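PDB 3DZD: transcriptional regulator (NtrC family) from Aquifex aeolicus, which probably activates transcription by sigma54 RNA polymerase as a phosphorylation-regulated AAA+ ATPase, and is captured here in its inactive, ADP-bound state. Local coordinates for residues V49-M54 and I76-H81; Q223-L228 and R265-T270. All blocks are in the same frame, centred on the assembly; numbering follows the deposited sequence.

Overall arrangement
Contact 1 and contact 2 lie in series along the chain, each joining two neighbouring strands of a different five-stranded parallel sheet. In contact 1, residues 49-54 and 76-81 pair strands 47-51 and 74-79 of the receiver domain, the CheY-like regulatory part. Contact 2 follows later in the chain, where residues 223-228 and 265-270 pair strands 225-229 and 265-270 of the sigma-54 interaction domain, the P-loop ATPase part, which contributes to the ADP pocket. The centres of the two contacts are about 46 Å apart and their nearest atoms about 24 Å, so they do not touch. This separation fits a protein whose regulatory and ATPase units are built as distinct alpha/beta cores.

Contact 1. Residues V49-M54 and I76-H81; sequences VLDVWM and IVITGH
V49 overlaps I78 on one face of the sheet, its CG1 packing against I78 CD1 at 3.6 Å as the two side chains slant across each other. The strands belong to the CheY-like receiver fold, where strands 47-51 and 74-79 run parallel at the middle of the sheet, their axes 32° apart. CG1 of V49 lies anti to the backbone N (chi1 172°), which carries this methyl along its own strand to the I78 chain. I76 lies on the same face, and I112 of helix 105-119 touches both V49 and I76. L50 and V77 point to the other face, with L50 CD2 4.2 Å from V77 CG1, and I63 of helix 62-69 touches both.

The backbone ladder is regular: L50 N gives to I76 O at 2.7 Å, L50 O takes I78 N, and V52 N gives to I78 O. Beyond the last bridge the chain turns, and V52 comes to rest over the end of the partner strand, its CG2 3.4 Å from I78 O and 3.7 Å from T79 OG1. The polar end of T79 is engaged by S83 O, in the loop that follows.

D51, at the end of strand 47-51, occupies the position of the phosphoacceptor aspartate in receivers, consistent with a phosphorylation site here. Its OD2 forms a salt bridge to K101 NZ and lies close to D7 OD1, which places it in the cluster of acidic side chains and lysine found in receiver active sites. The other oxygen, OD1, closes an Asx turn: W53 N reaches it at 3.0 Å from the anti side, 26° out of the carboxylate plane.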
ATOM      1  N   VAL A  49      -1.811  -9.594 -26.825  1.00 46.88           N
ATOM      2  CA  VAL A  49      -3.068 -10.080 -27.370  1.00 47.00           C
ATOM      3  C   VAL A  49      -2.739 -11.249 -28.273  1.00 48.06           C
ATOM      4  O   VAL A  49      -2.110 -11.076 -29.325  1.00 48.48           O
ATOM      5  CB  VAL A  49      -3.777  -9.000 -28.214  1.00 47.16           C
ATOM      6  CG1 VAL A  49      -4.992  -9.588 -28.932  1.00 47.64           C
ATOM      7  CG2 VAL A  49      -4.172  -7.808 -27.356  1.00 46.24           C
ATOM      8  N   LEU A  50      -3.168 -12.438 -27.869  1.00 47.94           N
ATOM      9  CA  LEU A  50      -2.722 -13.666 -28.514  1.00 48.74           C
ATOM     10  C   LEU A  50      -3.870 -14.485 -29.092  1.00 50.26           C
ATOM     11  O   LEU A  50      -4.873 -14.728 -28.422  1.00 49.03           O
ATOM     12  CB  LEU A  50      -1.943 -14.510 -27.511  1.00 48.63           C
ATOM     13  CG  LEU A  50      -1.614 -15.951 -27.900  1.00 53.34           C
ATOM     14  CD1 LEU A  50      -0.486 -16.012 -28.932  1.00 52.38           C
ATOM     15  CD2 LEU A  50      -1.240 -16.721 -26.646  1.00 49.24           C
ATOM     16  N   ASP A  51      -3.721 -14.911 -30.339  1.00 50.20           N
ATOM     17  CA  ASP A  51      -4.712 -15.795 -30.941  1.00 51.07           C
ATOM     18  C   ASP A  51      -4.487 -17.233 -30.471  1.00 52.51           C
ATOM     19  O   ASP A  51      -3.356 -17.717 -30.447  1.00 57.46           O
ATOM     20  CB  ASP A  51      -4.694 -15.708 -32.473  1.00 55.08           C
ATOM     21  CG  ASP A  51      -5.993 -16.206 -33.096  1.00 61.12           C
ATOM     22  OD1 ASP A  51      -6.449 -17.308 -32.724  1.00 61.33           O
ATOM     23  OD2 ASP A  51      -6.566 -15.501 -33.951  1.00 68.37           O
ATOM     24  N   VAL A  52      -5.568 -17.901 -30.079  1.00 53.30           N
ATOM     25  CA  VAL A  52      -5.500 -19.284 -29.613  1.00 62.31           C
ATOM     26  C   VAL A  52      -4.898 -20.219 -30.659  1.00 65.67           C
ATOM     27  O   VAL A  52      -4.274 -21.225 -30.321  1.00 70.21           O
ATOM     28  CB  VAL A  52      -6.890 -19.815 -29.224  1.00 64.03           C
ATOM     29  CG1 VAL A  52      -7.385 -19.131 -27.957  1.00 56.69           C
ATOM     30  CG2 VAL A  52      -7.868 -19.618 -30.374  1.00 58.13           C
ATOM     31  N   TRP A  53      -5.094 -19.891 -31.932  1.00 67.37           N
ATOM     32  CA  TRP A  53      -4.536 -20.696 -33.012  1.00 71.90           C
ATOM     33  C   TRP A  53      -3.497 -19.920 -33.816  1.00 70.26           C
ATOM     34  O   TRP A  53      -3.734 -18.790 -34.242  1.00 66.67           O
ATOM     35  CB  TRP A  53      -5.636 -21.220 -33.945  1.00 78.64           C
ATOM     36  CG  TRP A  53      -5.089 -21.977 -35.130  1.00 84.85           C
ATOM     37  CD1 TRP A  53      -4.899 -23.325 -35.226  1.00 83.55           C
ATOM     38  CD2 TRP A  53      -4.650 -21.422 -36.379  1.00 81.59           C
ATOM     39  NE1 TRP A  53      -4.374 -23.644 -36.455  1.00 86.39           N
ATOM     40  CE2 TRP A  53      -4.212 -22.496 -37.181  1.00 85.12           C
ATOM     41  CE3 TRP A  53      -4.586 -20.124 -36.896  1.00 81.90           C
ATOM     42  CZ2 TRP A  53      -3.717 -22.310 -38.473  1.00 92.52           C
ATOM     43  CZ3 TRP A  53      -4.092 -19.942 -38.179  1.00 86.83           C
ATOM     44  CH2 TRP A  53      -3.665 -21.029 -38.952  1.00 89.46           C
HETATM   45  N   MSE A  54      -2.350 -20.554 -34.028  1.00 73.45           N
HETATM   46  CA  MSE A  54      -1.253 -19.964 -34.779  1.00 74.86           C
HETATM   47  C   MSE A  54      -0.634 -21.034 -35.672  1.00 81.10           C
HETATM   48  O   MSE A  54      -0.687 -22.221 -35.348  1.00 77.56           O
HETATM   49  CB  MSE A  54      -0.207 -19.397 -33.815  1.00 69.13           C
HETATM   50  CG  MSE A  54      -0.685 -18.180 -33.042  1.00 58.51           C
HETATM   51 SE   MSE A  54      -0.980 -16.648 -34.217  0.82 67.01          SE
HETATM   52  CE  MSE A  54       0.784 -16.494 -35.029  1.00 65.16           C
ATOM     53  N   ILE A  76      -4.333 -11.342 -23.201  1.00 45.16           N
ATOM     54  CA  ILE A  76      -5.698 -11.476 -23.658  1.00 45.33           C
ATOM     55  C   ILE A  76      -5.692 -12.397 -24.867  1.00 46.28           C
ATOM     56  O   ILE A  76      -4.987 -12.139 -25.842  1.00 46.95           O
ATOM     57  CB  ILE A  76      -6.265 -10.125 -24.098  1.00 45.17           C
ATOM     58  CG1 ILE A  76      -6.130  -9.099 -22.966  1.00 44.31           C
ATOM     59  CG2 ILE A  76      -7.703 -10.286 -24.550  1.00 45.51           C
ATOM     60  CD1 ILE A  76      -6.150  -7.651 -23.445  1.00 44.45           C
ATOM     61  N   VAL A  77      -6.459 -13.478 -24.811  1.00 48.07           N
ATOM     62  CA  VAL A  77      -6.514 -14.368 -25.963  1.00 58.31           C
ATOM     63  C   VAL A  77      -7.701 -14.050 -26.865  1.00 54.10           C
ATOM     64  O   VAL A  77      -8.736 -13.568 -26.410  1.00 53.56           O
ATOM     65  CB  VAL A  77      -6.497 -15.864 -25.563  1.00 58.80           C
ATOM     66  CG1 VAL A  77      -5.125 -16.244 -25.020  1.00 56.00           C
ATOM     67  CG2 VAL A  77      -7.581 -16.165 -24.543  1.00 58.89           C
ATOM     68  N   ILE A  78      -7.522 -14.289 -28.156  1.00 59.14           N
ATOM     69  CA  ILE A  78      -8.601 -14.144 -29.119  1.00 62.62           C
ATOM     70  C   ILE A  78      -8.980 -15.533 -29.594  1.00 64.14           C
ATOM     71  O   ILE A  78      -8.133 -16.266 -30.099  1.00 64.93           O
ATOM     72  CB  ILE A  78      -8.170 -13.300 -30.323  1.00 56.15           C
ATOM     73  CG1 ILE A  78      -7.997 -11.840 -29.909  1.00 55.18           C
ATOM     74  CG2 ILE A  78      -9.195 -13.399 -31.426  1.00 64.48           C
ATOM     75  CD1 ILE A  78      -7.533 -10.947 -31.033  1.00 60.21           C
ATOM     76  N   THR A  79     -10.244 -15.900 -29.417  1.00 70.43           N
ATOM     77  CA  THR A  79     -10.703 -17.220 -29.838  1.00 74.06           C
ATOM     78  C   THR A  79     -11.821 -17.160 -30.872  1.00 78.54           C
ATOM     79  O   THR A  79     -12.656 -16.251 -30.856  1.00 74.62           O
ATOM     80  CB  THR A  79     -11.179 -18.066 -28.650  1.00 77.89           C
ATOM     81  OG1 THR A  79     -11.344 -19.421 -29.080  1.00 83.76           O
ATOM     82  CG2 THR A  79     -12.505 -17.540 -28.109  1.00 73.69           C
ATOM     83  N   GLY A  80     -11.829 -18.143 -31.768  1.00 86.63           N
ATOM     84  CA  GLY A  80     -12.844 -18.240 -32.799  1.00 82.20           C
ATOM     85  C   GLY A  80     -14.239 -18.295 -32.212  1.00 83.40           C
ATOM     86  O   GLY A  80     -14.417 -18.555 -31.021  1.00 81.69           O
ATOM     87  N   HIS A  81     -15.237 -18.050 -33.052  1.00 90.24           N
ATOM     88  CA  HIS A  81     -16.615 -18.042 -32.594  1.00 90.71           C
ATOM     89  C   HIS A  81     -17.045 -19.426 -32.126  1.00 92.34           C
ATOM     90  O   HIS A  81     -16.762 -20.427 -32.778  1.00 94.89           O
ATOM     91  CB  HIS A  81     -17.543 -17.542 -33.700  1.00 90.01           C
ATOM     92  CG  HIS A  81     -18.907 -17.170 -33.213  1.00 93.40           C
ATOM     93  ND1 HIS A  81     -19.137 -16.061 -32.427  1.00 90.02           N
ATOM     94  CD2 HIS A  81     -20.110 -17.761 -33.393  1.00 98.94           C
ATOM     95  CE1 HIS A  81     -20.425 -15.985 -32.144  1.00 92.98           C
ATOM     96  NE2 HIS A  81     -21.039 -17.003 -32.719  1.00102.81           N
TER

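Contact 2. Residues Q223-L228 and R265-T270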
ATOM      1  N   GLN A 223     -11.353  -9.126   4.708  1.00 40.16           N
ATOM      2  CA  GLN A 223     -10.460 -10.215   4.305  1.00 46.92           C
ATOM      3  C   GLN A 223      -9.029 -10.050   4.808  1.00 46.70           C
ATOM      4  O   GLN A 223      -8.123 -10.741   4.354  1.00 44.35           O
ATOM      5  CB  GLN A 223     -10.475 -10.412   2.791  1.00 52.52           C
ATOM      6  CG  GLN A 223     -11.865 -10.687   2.226  1.00 63.26           C
ATOM      7  CD  GLN A 223     -11.818 -11.315   0.844  1.00 66.68           C
ATOM      8  OE1 GLN A 223     -11.485 -12.495   0.694  1.00 77.39           O
ATOM      9  NE2 GLN A 223     -12.154 -10.530  -0.173  1.00 70.56           N
ATOM     10  N   GLY A 224      -8.837  -9.138   5.756  1.00 39.59           N
ATOM     11  CA  GLY A 224      -7.546  -8.950   6.383  1.00 40.69           C
ATOM     12  C   GLY A 224      -7.599  -9.075   7.896  1.00 37.32           C
ATOM     13  O   GLY A 224      -8.384  -9.840   8.456  1.00 41.41           O
ATOM     14  N   THR A 225      -6.762  -8.298   8.563  1.00 38.43           N
ATOM     15  CA  THR A 225      -6.611  -8.401  10.004  1.00 42.32           C
ATOM     16  C   THR A 225      -6.747  -7.020  10.598  1.00 44.39           C
ATOM     17  O   THR A 225      -6.068  -6.085  10.181  1.00 42.85           O
ATOM     18  CB  THR A 225      -5.238  -8.981  10.384  1.00 43.64           C
ATOM     19  OG1 THR A 225      -5.140 -10.327   9.897  1.00 46.70           O
ATOM     20  CG2 THR A 225      -5.039  -8.972  11.897  1.00 46.19           C
ATOM     21  N   LEU A 226      -7.653  -6.893  11.554  1.00 37.95           N
ATOM     22  CA  LEU A 226      -7.842  -5.647  12.276  1.00 43.06           C
ATOM     23  C   LEU A 226      -7.114  -5.761  13.611  1.00 37.22           C
ATOM     24  O   LEU A 226      -7.435  -6.639  14.409  1.00 37.36           O
ATOM     25  CB  LEU A 226      -9.334  -5.413  12.515  1.00 37.26           C
ATOM     26  CG  LEU A 226      -9.730  -4.111  13.198  1.00 37.34           C
ATOM     27  CD1 LEU A 226      -9.566  -2.947  12.238  1.00 39.81           C
ATOM     28  CD2 LEU A 226     -11.161  -4.199  13.706  1.00 38.13           C
ATOM     29  N   PHE A 227      -6.133  -4.885  13.832  1.00 36.99           N
ATOM     30  CA  PHE A 227      -5.369  -4.836  15.083  1.00 36.96           C
ATOM     31  C   PHE A 227      -5.858  -3.692  15.962  1.00 38.89           C
ATOM     32  O   PHE A 227      -5.709  -2.517  15.614  1.00 44.81           O
ATOM     33  CB  PHE A 227      -3.868  -4.682  14.802  1.00 36.71           C
ATOM     34  CG  PHE A 227      -3.007  -4.517  16.048  1.00 36.73           C
ATOM     35  CD1 PHE A 227      -3.023  -5.461  17.059  1.00 39.40           C
ATOM     36  CD2 PHE A 227      -2.157  -3.423  16.184  1.00 37.56           C
ATOM     37  CE1 PHE A 227      -2.229  -5.313  18.183  1.00 40.30           C
ATOM     38  CE2 PHE A 227      -1.365  -3.273  17.303  1.00 47.53           C
ATOM     39  CZ  PHE A 227      -1.399  -4.220  18.306  1.00 48.06           C
ATOM     40  N   LEU A 228      -6.452  -4.042  17.099  1.00 37.32           N
ATOM     41  CA  LEU A 228      -6.935  -3.053  18.055  1.00 37.50           C
ATOM     42  C   LEU A 228      -5.910  -2.835  19.158  1.00 38.30           C
ATOM     43  O   LEU A 228      -5.845  -3.615  20.113  1.00 37.72           O
ATOM     44  CB  LEU A 228      -8.243  -3.529  18.670  1.00 37.79           C
ATOM     45  CG  LEU A 228      -9.387  -3.777  17.684  1.00 38.10           C
ATOM     46  CD1 LEU A 228     -10.542  -4.443  18.375  1.00 38.29           C
ATOM     47  CD2 LEU A 228      -9.825  -2.460  17.013  1.00 37.79           C
ATOM     48  N   ARG A 265     -10.112 -10.935  10.722  1.00 37.91           N
ATOM     49  CA  ARG A 265      -9.469 -11.614  11.832  1.00 37.92           C
ATOM     50  C   ARG A 265      -9.058 -10.531  12.819  1.00 37.81           C
ATOM     51  O   ARG A 265      -8.338  -9.599  12.469  1.00 37.58           O
ATOM     52  CB  ARG A 265      -8.253 -12.391  11.346  1.00 38.06           C
ATOM     53  CG  ARG A 265      -7.883 -13.564  12.217  1.00 38.10           C
ATOM     54  CD  ARG A 265      -6.997 -13.141  13.385  1.00 38.25           C
ATOM     55  NE  ARG A 265      -6.689 -14.299  14.220  1.00 38.23           N
ATOM     56  CZ  ARG A 265      -5.799 -15.232  13.894  1.00 39.14           C
ATOM     57  NH1 ARG A 265      -5.127 -15.136  12.754  1.00 42.31           N
ATOM     58  NH2 ARG A 265      -5.594 -16.262  14.703  1.00 40.67           N
ATOM     59  N   VAL A 266      -9.542 -10.645  14.047  1.00 39.16           N
ATOM     60  CA  VAL A 266      -9.323  -9.618  15.050  1.00 42.56           C
ATOM     61  C   VAL A 266      -8.145  -9.940  15.952  1.00 41.47           C
ATOM     62  O   VAL A 266      -8.110 -10.992  16.599  1.00 46.25           O
ATOM     63  CB  VAL A 266     -10.564  -9.439  15.928  1.00 41.79           C
ATOM     64  CG1 VAL A 266     -10.300  -8.393  17.002  1.00 44.52           C
ATOM     65  CG2 VAL A 266     -11.757  -9.055  15.064  1.00 38.83           C
ATOM     66  N   ILE A 267      -7.178  -9.031  15.986  1.00 37.63           N
ATOM     67  CA  ILE A 267      -6.071  -9.145  16.928  1.00 38.36           C
ATOM     68  C   ILE A 267      -6.094  -7.934  17.844  1.00 37.81           C
ATOM     69  O   ILE A 267      -6.207  -6.797  17.373  1.00 37.53           O
ATOM     70  CB  ILE A 267      -4.698  -9.237  16.229  1.00 37.50           C
ATOM     71  CG1 ILE A 267      -4.676 -10.421  15.254  1.00 37.58           C
ATOM     72  CG2 ILE A 267      -3.590  -9.359  17.268  1.00 37.48           C
ATOM     73  CD1 ILE A 267      -3.344 -10.622  14.554  1.00 37.32           C
ATOM     74  N   SER A 268      -5.992  -8.183  19.144  1.00 37.87           N
ATOM     75  CA  SER A 268      -6.068  -7.122  20.131  1.00 38.08           C
ATOM     76  C   SER A 268      -4.842  -7.126  21.000  1.00 37.92           C
ATOM     77  O   SER A 268      -4.169  -8.142  21.133  1.00 38.00           O
ATOM     78  CB  SER A 268      -7.289  -7.327  21.019  1.00 38.34           C
ATOM     79  OG  SER A 268      -8.456  -7.314  20.236  1.00 38.31           O
ATOM     80  N   ALA A 269      -4.566  -5.986  21.610  1.00 37.89           N
ATOM     81  CA  ALA A 269      -3.399  -5.840  22.458  1.00 37.94           C
ATOM     82  C   ALA A 269      -3.776  -5.005  23.663  1.00 38.57           C
ATOM     83  O   ALA A 269      -4.596  -4.094  23.552  1.00 38.63           O
ATOM     84  CB  ALA A 269      -2.287  -5.187  21.698  1.00 37.74           C
ATOM     85  N   THR A 270      -3.189  -5.314  24.813  1.00 38.48           N
ATOM     86  CA  THR A 270      -3.467  -4.568  26.025  1.00 38.77           C
ATOM     87  C   THR A 270      -2.233  -4.560  26.928  1.00 39.84           C
ATOM     88  O   THR A 270      -1.412  -5.479  26.883  1.00 39.39           O
ATOM     89  CB  THR A 270      -4.683  -5.174  26.772  1.00 41.04           C
ATOM     90  OG1 THR A 270      -5.040  -4.353  27.888  1.00 49.38           O
ATOM     91  CG2 THR A 270      -4.370  -6.580  27.262  1.00 39.36           C
TER
HETATM   92  O   HOH W   1      -4.763 -12.981  10.514  1.00 43.99           O
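The F227 ring meets A269 and I267 obliquely, with A269 CB 3.5 Å from its CE1 and I267 CG2 3.9 Å from its CD1; the other flat group, the R265 guanidinium, donates to a water lying at its edge, in plane. F227, I267 and R265 share one face of the parallel sheet in the P-loop ATPase core, where strands 225-228 and 265-270 run side by side with axes 16° apart. By sequence and family, strand 225-229 is probably the Walker B strand of this AAA+ core. CG of F227 stands anti to the backbone N (chi1 176°), sending the ring along the strand direction until it reaches A269, beyond the last bridge. E166 and A169 of helix 165-176 also touch the ring, and bound ADP lies about 5 Å from the F227 side chain, so this end of the sheet borders the nucleotide site.

Farther back on the same face, T225 CG2 packs at 3.6 Å on I267 CD1. On the reverse face L228 CD1 spans obliquely to V266 CG1, and also lies 4.0 Å from S268 OG. Five backbone bonds knit the strands in alternation, from R265 N to G224 O at one end to A269 N with L228 O at the other.

The arginine runs beside T225, turns about its CB-CG bond (chi2 -85°) and leads its head away from the neighbouring strand. Backbone carbonyls grip that buried head: A153 O takes NE, I148 O takes NH2 and A149 O takes NH1, tying the strand to the end of helix 136-149 and the loop beyond it. T225 OG1 bonds to H173 ND1 and to the water, 2.8 Å away, which in turn accepts from R265 NH1 at 3.1 Å.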